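Local coordinates for protein tropomodulin TMD-1 (PDB 1PGV) that probably caps the pointed end of actin filaments, blocking their elongation and depolymerization there, and also binds tropomyosin, at residues A[151-156]-A[173-178]. Numbering follows the deposited sequence.
Sequences MAIEEN and HRVSEA
R174 lays the edge of its guanidinium along the carboxylate of E154, joining helix 143-155 to helix 169-190. These are the last two helices of a leucine-rich-repeat-like α/β fold in the C-terminal domain of tropomodulin, where helices follow the strands of one parallel sheet. The two helices run side by side here, their axes 8.8 Å apart and inclined by 17°.

The salt bridge is side-on and two-pronged. R174 NE donates nearly straight to E154 OE1 at 2.8 Å. R174 NH2 gives a second 2.8 Å bond to E154 OE2, on that oxygen's syn lone pair. The two flat groups are 27° from coplanar. E154 reaches across because its CG stands anti to the backbone N (chi1 -170°) and the chain stays extended beyond it. The M151 sulfur lies over one guanidinium face, near its rim, with SD 3.6 Å from R174 NH2; M151 begins by pointing away and folds back through bends at chi2 and chi3. The remaining nitrogen, R174 NH1, makes a salt bridge with E170 one turn earlier, so the guanidinium is held between two acids. With an alanine at R174 both prongs go, and the E154 carboxylate is likely to lose its cationic mate and be less firmly fixed in its rotation, while M151 SD loses the face it covers.

Deeper between the helices the contact is apolar. I153 CD1 meets V175 CG2 at 3.8 Å, and both side chains also touch F166. The small A178 lets the backbones come close, its CB lying 3.9 Å from E154 CA. Beside the salt bridge, one water donates both to E154 OE1 and, at 2.7 Å, to the backbone oxygen of R174.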
# COMPACT_ATOMS: atom_id res chain seq x y z
N MET A 151 -5.31 3.05 -14.84
CA MET A 151 -4.18 3.50 -15.64
C MET A 151 -2.87 3.43 -14.85
O MET A 151 -1.82 3.10 -15.41
CB MET A 151 -4.40 4.93 -16.14
CG MET A 151 -5.59 5.05 -17.08
SD MET A 151 -5.58 3.80 -18.39
CE MET A 151 -4.33 4.45 -19.46
N ALA A 152 -2.95 3.74 -13.56
CA ALA A 152 -1.77 3.69 -12.69
C ALA A 152 -1.27 2.26 -12.59
O ALA A 152 -0.06 2.00 -12.68
CB ALA A 152 -2.11 4.21 -11.31
N ILE A 153 -2.20 1.34 -12.38
CA ILE A 153 -1.86 -0.07 -12.25
C ILE A 153 -1.29 -0.62 -13.56
O ILE A 153 -0.30 -1.36 -13.56
CB ILE A 153 -3.11 -0.88 -11.86
CG1 ILE A 153 -3.54 -0.50 -10.44
CG2 ILE A 153 -2.82 -2.38 -11.96
CD1 ILE A 153 -4.89 -1.06 -10.02
N GLU A 154 -1.90 -0.24 -14.68
CA GLU A 154 -1.44 -0.70 -15.97
C GLU A 154 0.01 -0.28 -16.23
O GLU A 154 0.74 -0.98 -16.93
CB GLU A 154 -2.37 -0.16 -17.06
CG GLU A 154 -2.18 -0.75 -18.43
CD GLU A 154 -3.29 -0.35 -19.38
OE1 GLU A 154 -4.35 -1.02 -19.39
OE2 GLU A 154 -3.10 0.65 -20.10
N GLU A 155 0.42 0.84 -15.66
CA GLU A 155 1.78 1.33 -15.85
C GLU A 155 2.76 0.71 -14.85
O GLU A 155 3.97 0.75 -15.04
CB GLU A 155 1.82 2.85 -15.71
CG GLU A 155 3.08 3.48 -16.25
CD GLU A 155 3.11 4.98 -16.06
OE1 GLU A 155 2.04 5.62 -16.18
OE2 GLU A 155 4.20 5.52 -15.80
N ASN A 156 2.22 0.14 -13.78
CA ASN A 156 3.05 -0.47 -12.74
C ASN A 156 3.46 -1.88 -13.17
O ASN A 156 2.60 -2.69 -13.48
CB ASN A 156 2.27 -0.53 -11.42
CG ASN A 156 3.14 -0.92 -10.24
OD1 ASN A 156 3.78 -1.98 -10.24
ND2 ASN A 156 3.18 -0.06 -9.21
N HIS A 173 -11.04 -5.42 -16.27
CA HIS A 173 -10.30 -6.09 -17.34
C HIS A 173 -8.86 -5.62 -17.47
O HIS A 173 -7.93 -6.43 -17.51
CB HIS A 173 -11.02 -5.89 -18.68
CG HIS A 173 -10.26 -6.41 -19.86
ND1 HIS A 173 -10.02 -7.75 -20.07
CD2 HIS A 173 -9.68 -5.76 -20.90
CE1 HIS A 173 -9.33 -7.91 -21.18
NE2 HIS A 173 -9.10 -6.72 -21.70
N ARG A 174 -8.66 -4.30 -17.54
CA ARG A 174 -7.31 -3.77 -17.68
C ARG A 174 -6.44 -4.07 -16.46
O ARG A 174 -5.24 -4.33 -16.59
CB ARG A 174 -7.36 -2.27 -17.98
CG ARG A 174 -8.10 -1.98 -19.28
CD ARG A 174 -8.16 -0.51 -19.63
NE ARG A 174 -6.87 0.02 -20.07
CZ ARG A 174 -6.74 1.12 -20.79
NH1 ARG A 174 -7.81 1.82 -21.15
NH2 ARG A 174 -5.53 1.54 -21.15
N VAL A 175 -7.04 -4.05 -15.28
CA VAL A 175 -6.30 -4.34 -14.06
C VAL A 175 -5.91 -5.81 -14.04
O VAL A 175 -4.74 -6.14 -13.82
CB VAL A 175 -7.13 -3.98 -12.81
CG1 VAL A 175 -6.50 -4.58 -11.56
CG2 VAL A 175 -7.18 -2.46 -12.67
N SER A 176 -6.87 -6.69 -14.29
CA SER A 176 -6.58 -8.13 -14.31
C SER A 176 -5.47 -8.44 -15.32
O SER A 176 -4.54 -9.18 -15.01
CB SER A 176 -7.85 -8.91 -14.67
OG SER A 176 -8.30 -8.58 -15.97
N GLU A 177 -5.57 -7.88 -16.52
CA GLU A 177 -4.55 -8.11 -17.54
C GLU A 177 -3.17 -7.64 -17.10
O GLU A 177 -2.17 -8.34 -17.32
CB GLU A 177 -4.94 -7.41 -18.84
CG GLU A 177 -6.09 -8.07 -19.55
CD GLU A 177 -5.76 -9.49 -19.97
OE1 GLU A 177 -4.80 -9.66 -20.74
OE2 GLU A 177 -6.46 -10.42 -19.52
N ALA A 178 -3.11 -6.47 -16.49
CA ALA A 178 -1.85 -5.92 -16.03
C ALA A 178 -1.23 -6.79 -14.93
O ALA A 178 -0.03 -7.04 -14.94
CB ALA A 178 -2.06 -4.50 -15.50
O HOH W 1 -4.05 -3.77 -18.98